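Local coordinates for BtGH115A (Bacteroides thetaiotaomicron, PDB 5BY3), which acts as a family GH115 4-O-methyl-alpha-glucuronidase, a glycoside hydrolase with specificity for decorated arabinogalactans, at residues L530-E541 against K560-R571; N388-Y396 against M409-M418. All coordinates share one frame; numbering follows the deposited sequence.

Contact 1 (L530-E541 against K560-R571); sequences LNAYSELSETVE and KYPVQAATQMNR
Gln564 spends its amide nitrogen on two acceptors of the facing helix. NE2 donates to Glu541 OE1 at 2.7 Å, close to the amide plane and nearly along the carboxylate C-O axis, and, in a more bent bond tilted from that plane, to Ser537 OG at 3.0 Å. Ser537 OG stands anti to its backbone N (chi1 -159°), which turns it toward the amide. The carboxylate of Glu541 also faces Lys560, but OE1 to NZ is a long salt bridge of 3.8 Å. Two turns along, Arg571 NH2 donates in its guanidinium plane to Ser534 OG at 2.7 Å. Beside these polar bonds, on the faces turned to each other, Val563 CG1 packs on Leu536 CB and on Val540 CG2, while Val540 CG1 lies against Lys560 CG. The Tyr533 ring slides past Thr567 and meets the Asn570 amide obliquely, CE2 to CG 3.3 Å, with the two planes 42° apart. The same residues are held from their own helix: Asn570 ND2 is hydrogen-bonded to Ala566 O and to a water that also bonds Tyr533 OH, and Thr567 OG1 turns back to Val563 O. Asn570 OD1 takes a hydrogen bond from Arg529. The segments form a roughly antiparallel helix pair, their axes 9.2 Å apart at an angle of 150°. Helix 476-495 packs on Tyr533 and Val563 through Leu492 and His489, and helix 587-603 touches Gln564 and Gln568, so the pair is part of a larger helical bundle.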
loop_
_atom_site.group_PDB
_atom_site.type_symbol
_atom_site.label_atom_id
_atom_site.label_comp_id
_atom_site.label_asym_id
_atom_site.label_seq_id
_atom_site.Cartn_x
_atom_site.Cartn_y
_atom_site.Cartn_z
ATOM N N LEU A 530 -13.900 -22.230 -8.336
ATOM C CA LEU A 530 -14.127 -23.012 -7.087
ATOM C C LEU A 530 -13.061 -24.040 -6.756
ATOM O O LEU A 530 -12.696 -24.175 -5.585
ATOM C CB LEU A 530 -15.518 -23.675 -7.064
ATOM C CG LEU A 530 -16.573 -22.667 -6.618
ATOM C CD1 LEU A 530 -17.984 -23.218 -6.677
ATOM C CD2 LEU A 530 -16.203 -22.151 -5.231
ATOM N N ASN A 531 -12.542 -24.711 -7.800
ATOM C CA ASN A 531 -11.513 -25.741 -7.679
ATOM C C ASN A 531 -10.116 -25.240 -7.484
ATOM O O ASN A 531 -9.367 -25.845 -6.689
ATOM C CB ASN A 531 -11.540 -26.717 -8.854
ATOM C CG ASN A 531 -12.470 -27.886 -8.589
ATOM O OD1 ASN A 531 -12.062 -28.912 -8.030
ATOM N ND2 ASN A 531 -13.742 -27.716 -8.925
ATOM N N ALA A 532 -9.761 -24.162 -8.203
ATOM C CA ALA A 532 -8.475 -23.503 -8.016
ATOM C C ALA A 532 -8.364 -23.101 -6.546
ATOM O O ALA A 532 -7.346 -23.372 -5.922
ATOM C CB ALA A 532 -8.295 -22.298 -8.964
ATOM N N TYR A 533 -9.439 -22.545 -5.976
ATOM C CA TYR A 533 -9.466 -22.193 -4.561
ATOM C C TYR A 533 -9.382 -23.410 -3.621
ATOM O O TYR A 533 -8.592 -23.400 -2.660
ATOM C CB TYR A 533 -10.645 -21.264 -4.200
ATOM C CG TYR A 533 -10.349 -19.759 -4.296
ATOM C CD1 TYR A 533 -9.303 -19.182 -3.585
ATOM C CD2 TYR A 533 -11.136 -18.924 -5.087
ATOM C CE1 TYR A 533 -9.056 -17.840 -3.661
ATOM C CE2 TYR A 533 -10.880 -17.564 -5.190
ATOM C CZ TYR A 533 -9.867 -17.032 -4.450
ATOM O OH TYR A 533 -9.609 -15.700 -4.545
ATOM N N SER A 534 -10.153 -24.455 -3.928
ATOM C CA SER A 534 -10.004 -25.744 -3.239
ATOM C C SER A 534 -8.544 -26.224 -3.114
ATOM O O SER A 534 -8.103 -26.559 -2.003
ATOM C CB SER A 534 -10.891 -26.831 -3.873
ATOM O OG SER A 534 -12.223 -26.716 -3.388
ATOM N N GLU A 535 -7.810 -26.240 -4.226
ATOM C CA GLU A 535 -6.405 -26.693 -4.226
ATOM C C GLU A 535 -5.547 -25.810 -3.314
ATOM O O GLU A 535 -4.742 -26.327 -2.534
ATOM C CB GLU A 535 -5.811 -26.782 -5.638
ATOM C CG GLU A 535 -6.462 -27.813 -6.574
ATOM C CD GLU A 535 -6.228 -29.276 -6.161
ATOM O OE1 GLU A 535 -5.064 -29.750 -6.155
ATOM O OE2 GLU A 535 -7.222 -29.972 -5.844
ATOM N N LEU A 536 -5.788 -24.495 -3.362
ATOM C CA LEU A 536 -5.136 -23.543 -2.474
ATOM C C LEU A 536 -5.358 -23.824 -0.983
ATOM O O LEU A 536 -4.409 -23.905 -0.180
ATOM C CB LEU A 536 -5.527 -22.101 -2.857
ATOM C CG LEU A 536 -5.126 -21.558 -4.246
ATOM C CD1 LEU A 536 -5.150 -20.058 -4.209
ATOM C CD2 LEU A 536 -3.748 -22.045 -4.712
ATOM N N SER A 537 -6.610 -24.007 -0.611
ATOM C CA SER A 537 -6.927 -24.377 0.757
ATOM C C SER A 537 -6.260 -25.689 1.193
ATOM O O SER A 537 -5.773 -25.780 2.317
ATOM C CB SER A 537 -8.429 -24.469 0.944
ATOM O OG SER A 537 -8.745 -24.356 2.320
ATOM N N GLU A 538 -6.259 -26.682 0.294
ATOM C CA GLU A 538 -5.665 -27.994 0.544
ATOM C C GLU A 538 -4.151 -27.904 0.740
ATOM O O GLU A 538 -3.642 -28.472 1.702
ATOM C CB GLU A 538 -5.990 -29.000 -0.570
ATOM C CG GLU A 538 -7.370 -29.662 -0.552
ATOM C CD GLU A 538 -7.536 -30.710 -1.673
ATOM O OE1 GLU A 538 -7.326 -30.369 -2.868
ATOM O OE2 GLU A 538 -7.878 -31.884 -1.367
ATOM N N THR A 539 -3.438 -27.211 -0.158
ATOM C CA THR A 539 -2.006 -26.941 -0.003
ATOM C C THR A 539 -1.656 -26.279 1.338
ATOM O O THR A 539 -0.737 -26.698 2.019
ATOM C CB THR A 539 -1.497 -26.089 -1.151
ATOM O OG1 THR A 539 -1.837 -26.756 -2.343
ATOM C CG2 THR A 539 0.053 -25.923 -1.157
ATOM N N VAL A 540 -2.433 -25.283 1.720
ATOM C CA VAL A 540 -2.227 -24.506 2.931
ATOM C C VAL A 540 -2.429 -25.347 4.200
ATOM O O VAL A 540 -1.702 -25.183 5.202
ATOM C CB VAL A 540 -3.167 -23.270 2.854
ATOM C CG1 VAL A 540 -3.672 -22.795 4.200
ATOM C CG2 VAL A 540 -2.501 -22.165 2.037
ATOM N N GLU A 541 -3.408 -26.244 4.139
ATOM C CA GLU A 541 -3.716 -27.191 5.219
ATOM C C GLU A 541 -2.587 -28.202 5.410
ATOM O O GLU A 541 -2.141 -28.430 6.541
ATOM C CB GLU A 541 -5.042 -27.918 4.938
ATOM C CG GLU A 541 -5.740 -28.478 6.176
ATOM C CD GLU A 541 -6.264 -27.413 7.118
ATOM O OE1 GLU A 541 -6.749 -26.370 6.656
ATOM O OE2 GLU A 541 -6.206 -27.621 8.345
ATOM N N LYS A 560 -2.493 -18.822 6.195
ATOM C CA LYS A 560 -3.696 -19.644 6.364
ATOM C C LYS A 560 -4.970 -18.793 6.436
ATOM O O LYS A 560 -5.902 -19.053 5.688
ATOM C CB LYS A 560 -3.550 -20.591 7.570
ATOM C CG LYS A 560 -4.540 -21.747 7.611
ATOM C CD LYS A 560 -4.069 -22.853 8.542
ATOM C CE LYS A 560 -4.980 -24.070 8.481
ATOM N NZ LYS A 560 -6.043 -24.001 9.517
ATOM N N TYR A 561 -5.015 -17.771 7.289
ATOM C CA TYR A 561 -6.223 -16.921 7.331
ATOM C C TYR A 561 -6.574 -16.286 5.981
ATOM O O TYR A 561 -7.717 -16.462 5.572
ATOM C CB TYR A 561 -6.227 -15.865 8.461
ATOM C CG TYR A 561 -7.578 -15.135 8.584
ATOM C CD1 TYR A 561 -8.654 -15.710 9.299
ATOM C CD2 TYR A 561 -7.797 -13.900 7.955
ATOM C CE1 TYR A 561 -9.880 -15.069 9.389
ATOM C CE2 TYR A 561 -9.005 -13.269 8.048
ATOM C CZ TYR A 561 -10.047 -13.852 8.764
ATOM O OH TYR A 561 -11.268 -13.216 8.835
ATOM N N PRO A 562 -5.623 -15.570 5.284
ATOM C CA PRO A 562 -6.087 -14.944 4.012
ATOM C C PRO A 562 -6.434 -15.906 2.900
ATOM O O PRO A 562 -7.449 -15.715 2.240
ATOM C CB PRO A 562 -4.941 -13.999 3.598
ATOM C CG PRO A 562 -3.743 -14.444 4.380
ATOM C CD PRO A 562 -4.242 -15.161 5.622
ATOM N N VAL A 563 -5.647 -16.950 2.684
ATOM C CA VAL A 563 -6.006 -17.944 1.641
ATOM C C VAL A 563 -7.333 -18.658 1.946
ATOM O O VAL A 563 -8.177 -18.812 1.048
ATOM C CB VAL A 563 -4.873 -18.971 1.289
ATOM C CG1 VAL A 563 -5.417 -20.101 0.402
ATOM C CG2 VAL A 563 -3.733 -18.294 0.541
ATOM N N GLN A 564 -7.532 -19.077 3.194
ATOM C CA GLN A 564 -8.724 -19.842 3.502
ATOM C C GLN A 564 -9.930 -18.937 3.678
ATOM O O GLN A 564 -11.066 -19.321 3.346
ATOM C CB GLN A 564 -8.503 -20.778 4.682
ATOM C CG GLN A 564 -7.531 -21.935 4.393
ATOM C CD GLN A 564 -7.532 -23.021 5.484
ATOM O OE1 GLN A 564 -7.624 -22.753 6.688
ATOM N NE2 GLN A 564 -7.416 -24.255 5.049
ATOM N N ALA A 565 -9.693 -17.719 4.152
ATOM C CA ALA A 565 -10.772 -16.695 4.219
ATOM C C ALA A 565 -11.298 -16.412 2.833
ATOM O O ALA A 565 -12.490 -16.515 2.563
ATOM C CB ALA A 565 -10.263 -15.421 4.865
ATOM N N ALA A 566 -10.369 -16.147 1.927
ATOM C CA ALA A 566 -10.692 -15.910 0.531
ATOM C C ALA A 566 -11.434 -17.074 -0.141
ATOM O O ALA A 566 -12.392 -16.850 -0.910
ATOM C CB ALA A 566 -9.419 -15.543 -0.221
ATOM N N THR A 567 -10.981 -18.313 0.133
ATOM C CA THR A 567 -11.593 -19.520 -0.426
ATOM C C THR A 567 -13.073 -19.606 -0.007
ATOM O O THR A 567 -13.974 -19.845 -0.836
ATOM C CB THR A 567 -10.859 -20.777 0.067
ATOM O OG1 THR A 567 -9.476 -20.717 -0.336
ATOM C CG2 THR A 567 -11.560 -22.099 -0.469
ATOM N N GLN A 568 -13.297 -19.370 1.284
ATOM C CA GLN A 568 -14.593 -19.547 1.898
ATOM C C GLN A 568 -15.583 -18.453 1.504
ATOM O O GLN A 568 -16.817 -18.691 1.504
ATOM C CB GLN A 568 -14.447 -19.673 3.433
ATOM C CG GLN A 568 -13.784 -20.968 3.917
ATOM C CD GLN A 568 -14.462 -22.220 3.365
ATOM O OE1 GLN A 568 -15.680 -22.388 3.472
ATOM N NE2 GLN A 568 -13.681 -23.076 2.731
HETATM N N MSE A 569 -15.043 -17.271 1.167
HETATM C CA MSE A 569 -15.839 -16.177 0.592
HETATM C C MSE A 569 -16.264 -16.546 -0.791
HETATM O O MSE A 569 -17.431 -16.360 -1.154
HETATM C CB MSE A 569 -15.049 -14.855 0.574
HETATM C CG MSE A 569 -15.864 -13.571 0.336
HETATM SE SE MSE A 569 -17.253 -13.165 1.700
HETATM C CE MSE A 569 -16.556 -12.952 3.520
ATOM N N ASN A 570 -15.336 -17.070 -1.595
ATOM C CA ASN A 570 -15.714 -17.491 -2.942
ATOM C C ASN A 570 -16.735 -18.622 -2.893
ATOM O O ASN A 570 -17.750 -18.578 -3.572
ATOM C CB ASN A 570 -14.489 -17.758 -3.802
ATOM C CG ASN A 570 -13.894 -16.469 -4.349
ATOM O OD1 ASN A 570 -13.994 -16.197 -5.547
ATOM N ND2 ASN A 570 -13.281 -15.643 -3.463
ATOM N N ARG A 571 -16.500 -19.589 -2.023
ATOM C CA ARG A 571 -17.480 -20.656 -1.756
ATOM C C ARG A 571 -18.851 -20.127 -1.383
ATOM O O ARG A 571 -19.835 -20.554 -1.960
ATOM C CB ARG A 571 -16.964 -21.600 -0.667
ATOM C CG ARG A 571 -15.785 -22.442 -1.133
ATOM C CD ARG A 571 -15.705 -23.754 -0.382
ATOM N NE ARG A 571 -14.653 -24.596 -0.939
ATOM C CZ ARG A 571 -13.996 -25.541 -0.270
ATOM N NH1 ARG A 571 -14.248 -25.785 1.013
ATOM N NH2 ARG A 571 -13.052 -26.215 -0.892
HETATM O O HOH W 1 -11.422 -13.471 -4.365
#

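Contact 2 (N388-Y396 against M409-M418); sequences NGVYYHVSY and MSPSLIYQQM
In the parallel eight-stranded sheet of the TIM-barrel-type GH115 domain, strand 388-393 and helix 411-423 are the first two elements of a beta-alpha-beta unit completed by strand 429-433. The helix runs back along the strand, nearly antiparallel to it, and the axes stay 11.2 Å apart, a gap bridged by long side chains. Tyr392 is the main bridge. With CG anti to the backbone N (chi1 -159°), its ring projects from the strand into the helix surface and lies between two selenomethionines. Met418 SE sits 4.0 Å from the ring centroid, 33° off the normal, as its side chain slides past the tyrosine in the opposite direction; Met409 SE stands farther off and nearer the ring plane, 69° from the normal. Both are Met-aromatic contacts of oblique geometry. At the far end of the ring, Tyr392 OH lies among Ile414 CA and Gln417 CB, and its polar need is met at least in part by a weak hydrogen bond with Gly371 O. Beyond the strand end, Val394 CG1 packs crosswise on Ile414 CD1 at 3.9 Å. Across the two segments no hydrogen bond forms; the contact is buried and mostly apolar, with Met409 CE against the His393 carbonyl oxygen. Phe447 and Met450 of helix 441-452 also pack on Met418, and Trp430 touches both Met418 and Val390. The side chain of Val394 is about 9 Å from the bound nickel ion, for which Leu404 and Asp436 are the protein site residues. Between strand and helix, Val390 CG1 and Met418 CE meet tip to tip at 3.4 Å.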
loop_
_atom_site.group_PDB
_atom_site.type_symbol
_atom_site.label_atom_id
_atom_site.label_comp_id
_atom_site.label_asym_id
_atom_site.label_seq_id
_atom_site.Cartn_x
_atom_site.Cartn_y
_atom_site.Cartn_z
ATOM N N ASN A 388 7.721 15.834 -5.797
ATOM C CA ASN A 388 6.390 15.251 -5.935
ATOM C C ASN A 388 6.211 13.996 -5.104
ATOM O O ASN A 388 7.088 13.124 -5.105
ATOM C CB ASN A 388 6.075 14.983 -7.405
ATOM C CG ASN A 388 5.983 16.263 -8.222
ATOM O OD1 ASN A 388 4.895 16.781 -8.441
ATOM N ND2 ASN A 388 7.133 16.785 -8.662
ATOM N N GLY A 389 5.069 13.924 -4.415
ATOM C CA GLY A 389 4.688 12.771 -3.621
ATOM C C GLY A 389 3.527 11.953 -4.187
ATOM O O GLY A 389 2.935 12.306 -5.223
ATOM N N VAL A 390 3.212 10.848 -3.506
ATOM C CA VAL A 390 2.048 10.011 -3.826
ATOM C C VAL A 390 1.424 9.401 -2.569
ATOM O O VAL A 390 2.145 8.963 -1.649
ATOM C CB VAL A 390 2.334 8.942 -4.936
ATOM C CG1 VAL A 390 3.280 7.835 -4.471
ATOM C CG2 VAL A 390 1.038 8.370 -5.503
ATOM N N TYR A 391 0.089 9.446 -2.550
ATOM C CA TYR A 391 -0.759 8.850 -1.564
ATOM C C TYR A 391 -1.439 7.694 -2.292
ATOM O O TYR A 391 -2.220 7.923 -3.225
ATOM C CB TYR A 391 -1.785 9.867 -1.063
ATOM C CG TYR A 391 -2.916 9.308 -0.206
ATOM C CD1 TYR A 391 -2.682 8.331 0.812
ATOM C CD2 TYR A 391 -4.222 9.776 -0.376
ATOM C CE1 TYR A 391 -3.740 7.837 1.603
ATOM C CE2 TYR A 391 -5.279 9.284 0.414
ATOM C CZ TYR A 391 -5.042 8.313 1.386
ATOM O OH TYR A 391 -6.110 7.842 2.136
ATOM N N TYR A 392 -1.109 6.464 -1.853
ATOM C CA TYR A 392 -1.515 5.196 -2.470
ATOM C C TYR A 392 -2.378 4.375 -1.508
ATOM O O TYR A 392 -2.183 4.463 -0.293
ATOM C CB TYR A 392 -0.274 4.391 -2.851
ATOM C CG TYR A 392 -0.468 3.313 -3.931
ATOM C CD1 TYR A 392 -0.380 3.625 -5.280
ATOM C CD2 TYR A 392 -0.697 1.978 -3.590
ATOM C CE1 TYR A 392 -0.532 2.646 -6.257
ATOM C CE2 TYR A 392 -0.841 0.999 -4.555
ATOM C CZ TYR A 392 -0.756 1.344 -5.889
ATOM O OH TYR A 392 -0.892 0.392 -6.862
ATOM N N HIS A 393 -3.307 3.581 -2.055
ATOM C CA HIS A 393 -4.229 2.772 -1.258
ATOM C C HIS A 393 -3.996 1.282 -1.412
ATOM O O HIS A 393 -4.005 0.784 -2.534
ATOM C CB HIS A 393 -5.692 3.049 -1.644
ATOM C CG HIS A 393 -6.237 4.334 -1.114
ATOM N ND1 HIS A 393 -5.971 5.556 -1.701
ATOM C CD2 HIS A 393 -7.055 4.588 -0.068
ATOM C CE1 HIS A 393 -6.598 6.508 -1.033
ATOM N NE2 HIS A 393 -7.265 5.947 -0.039
ATOM N N VAL A 394 -3.801 0.577 -0.299
ATOM C CA VAL A 394 -3.982 -0.907 -0.282
ATOM C C VAL A 394 -5.221 -1.303 0.543
ATOM O O VAL A 394 -5.503 -2.470 0.752
ATOM C CB VAL A 394 -2.729 -1.713 0.178
ATOM C CG1 VAL A 394 -1.569 -1.550 -0.813
ATOM C CG2 VAL A 394 -2.323 -1.349 1.594
ATOM N N SER A 395 -5.971 -0.285 0.964
ATOM C CA SER A 395 -7.235 -0.448 1.693
ATOM C C SER A 395 -8.162 0.756 1.410
ATOM O O SER A 395 -7.692 1.866 1.206
ATOM C CB SER A 395 -6.951 -0.620 3.187
ATOM O OG SER A 395 -8.156 -0.644 3.910
ATOM N N TYR A 396 -9.470 0.544 1.369
ATOM C CA TYR A 396 -10.331 1.669 1.069
ATOM C C TYR A 396 -11.767 1.493 1.479
ATOM O O TYR A 396 -12.305 0.383 1.448
ATOM C CB TYR A 396 -10.255 1.968 -0.425
ATOM C CG TYR A 396 -11.096 3.092 -0.912
ATOM C CD1 TYR A 396 -10.806 4.394 -0.556
ATOM C CD2 TYR A 396 -12.177 2.856 -1.764
ATOM C CE1 TYR A 396 -11.586 5.457 -1.007
ATOM C CE2 TYR A 396 -12.939 3.914 -2.257
ATOM C CZ TYR A 396 -12.643 5.217 -1.860
ATOM O OH TYR A 396 -13.363 6.285 -2.347
HETATM N N MSE A 409 -4.436 -6.804 -2.881
HETATM C CA MSE A 409 -3.952 -6.083 -4.054
HETATM C C MSE A 409 -2.694 -6.796 -4.457
HETATM O O MSE A 409 -1.939 -7.275 -3.608
HETATM C CB MSE A 409 -3.672 -4.638 -3.757
HETATM C CG MSE A 409 -3.558 -3.843 -5.056
HETATM SE SE MSE A 409 -3.164 -1.987 -4.524
HETATM C CE MSE A 409 -5.134 -1.689 -4.382
ATOM N N SER A 410 -2.541 -6.954 -5.757
ATOM C CA SER A 410 -1.453 -7.682 -6.324
ATOM C C SER A 410 -0.141 -6.944 -6.146
ATOM O O SER A 410 -0.050 -5.768 -6.460
ATOM C CB SER A 410 -1.689 -7.922 -7.811
ATOM O OG SER A 410 -0.480 -8.366 -8.410
ATOM N N PRO A 411 0.880 -7.650 -5.659
ATOM C CA PRO A 411 2.256 -7.141 -5.601
ATOM C C PRO A 411 2.725 -6.633 -6.929
ATOM O O PRO A 411 3.464 -5.656 -6.957
ATOM C CB PRO A 411 3.067 -8.391 -5.227
ATOM C CG PRO A 411 2.105 -9.132 -4.350
ATOM C CD PRO A 411 0.778 -8.988 -5.058
ATOM N N SER A 412 2.294 -7.313 -7.998
ATOM C CA SER A 412 2.625 -6.991 -9.361
ATOM C C SER A 412 2.096 -5.626 -9.793
ATOM O O SER A 412 2.698 -4.996 -10.649
ATOM C CB SER A 412 2.038 -8.026 -10.290
ATOM O OG SER A 412 2.732 -9.230 -10.121
ATOM N N LEU A 413 0.973 -5.198 -9.204
ATOM C CA LEU A 413 0.304 -3.969 -9.587
ATOM C C LEU A 413 0.897 -2.838 -8.743
ATOM O O LEU A 413 1.173 -1.734 -9.264
ATOM C CB LEU A 413 -1.223 -4.090 -9.472
ATOM C CG LEU A 413 -2.056 -2.786 -9.391
ATOM C CD1 LEU A 413 -2.085 -2.046 -10.738
ATOM C CD2 LEU A 413 -3.458 -3.061 -8.858
ATOM N N ILE A 414 1.109 -3.120 -7.460
ATOM C CA ILE A 414 1.768 -2.185 -6.615
ATOM C C ILE A 414 3.110 -1.894 -7.291
ATOM O O ILE A 414 3.394 -0.722 -7.593
ATOM C CB ILE A 414 1.905 -2.695 -5.166
ATOM C CG1 ILE A 414 0.522 -2.868 -4.538
ATOM C CG2 ILE A 414 2.790 -1.777 -4.289
ATOM C CD1 ILE A 414 0.623 -3.707 -3.273
ATOM N N TYR A 415 3.900 -2.946 -7.557
ATOM C CA TYR A 415 5.191 -2.784 -8.211
ATOM C C TYR A 415 5.124 -1.888 -9.434
ATOM O O TYR A 415 5.826 -0.864 -9.464
ATOM C CB TYR A 415 5.821 -4.092 -8.638
ATOM C CG TYR A 415 7.154 -3.850 -9.313
ATOM C CD1 TYR A 415 8.225 -3.358 -8.586
ATOM C CD2 TYR A 415 7.336 -4.064 -10.695
ATOM C CE1 TYR A 415 9.447 -3.069 -9.193
ATOM C CE2 TYR A 415 8.577 -3.812 -11.321
ATOM C CZ TYR A 415 9.623 -3.313 -10.550
ATOM O OH TYR A 415 10.856 -3.052 -11.092
ATOM N N GLN A 416 4.296 -2.258 -10.427
ATOM C CA GLN A 416 4.343 -1.540 -11.686
ATOM C C GLN A 416 3.897 -0.077 -11.603
ATOM O O GLN A 416 4.426 0.764 -12.330
ATOM C CB GLN A 416 3.710 -2.309 -12.846
ATOM C CG GLN A 416 2.263 -1.979 -13.192
ATOM C CD GLN A 416 2.034 -0.736 -14.056
ATOM O OE1 GLN A 416 2.787 -0.399 -14.974
ATOM N NE2 GLN A 416 0.948 -0.066 -13.765
ATOM N N GLN A 417 2.938 0.214 -10.738
ATOM C CA GLN A 417 2.481 1.556 -10.563
ATOM C C GLN A 417 3.523 2.400 -9.853
ATOM O O GLN A 417 3.766 3.537 -10.268
ATOM C CB GLN A 417 1.138 1.600 -9.836
ATOM C CG GLN A 417 -0.072 1.268 -10.723
ATOM C CD GLN A 417 -0.315 2.337 -11.789
ATOM O OE1 GLN A 417 -0.281 2.053 -13.002
ATOM N NE2 GLN A 417 -0.541 3.590 -11.338
HETATM N N MSE A 418 4.154 1.835 -8.824
HETATM C CA MSE A 418 5.038 2.606 -7.944
HETATM C C MSE A 418 6.401 2.773 -8.568
HETATM O O MSE A 418 7.040 3.802 -8.372
HETATM C CB MSE A 418 5.193 2.039 -6.515
HETATM C CG MSE A 418 3.908 2.038 -5.720
HETATM SE SE MSE A 418 3.064 3.804 -5.569
HETATM C CE MSE A 418 4.542 4.696 -4.615
#

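Overall arrangement
Every touching residue of contact 2 is buried; contact 1 is mostly so, with Glu541 exposed. The centre of contact 2 lies about 5 Å, and that of contact 1 about 23 Å, from the centre of the chain. They hold different elements: contact 1 pairs two helices of the helical region that follows the barrel in the chain, whereas contact 2 seats a barrel helix on its strand. The chemistry follows the place. Contact 1 mixes an apolar seam with side-chain hydrogen bonds and a long salt bridge; contact 2 relies mainly on aromatic, selenium and aliphatic groups, with no hydrogen bond between its segments. Their centres are 25 Å apart and their nearest atoms about 10 Å, without touching.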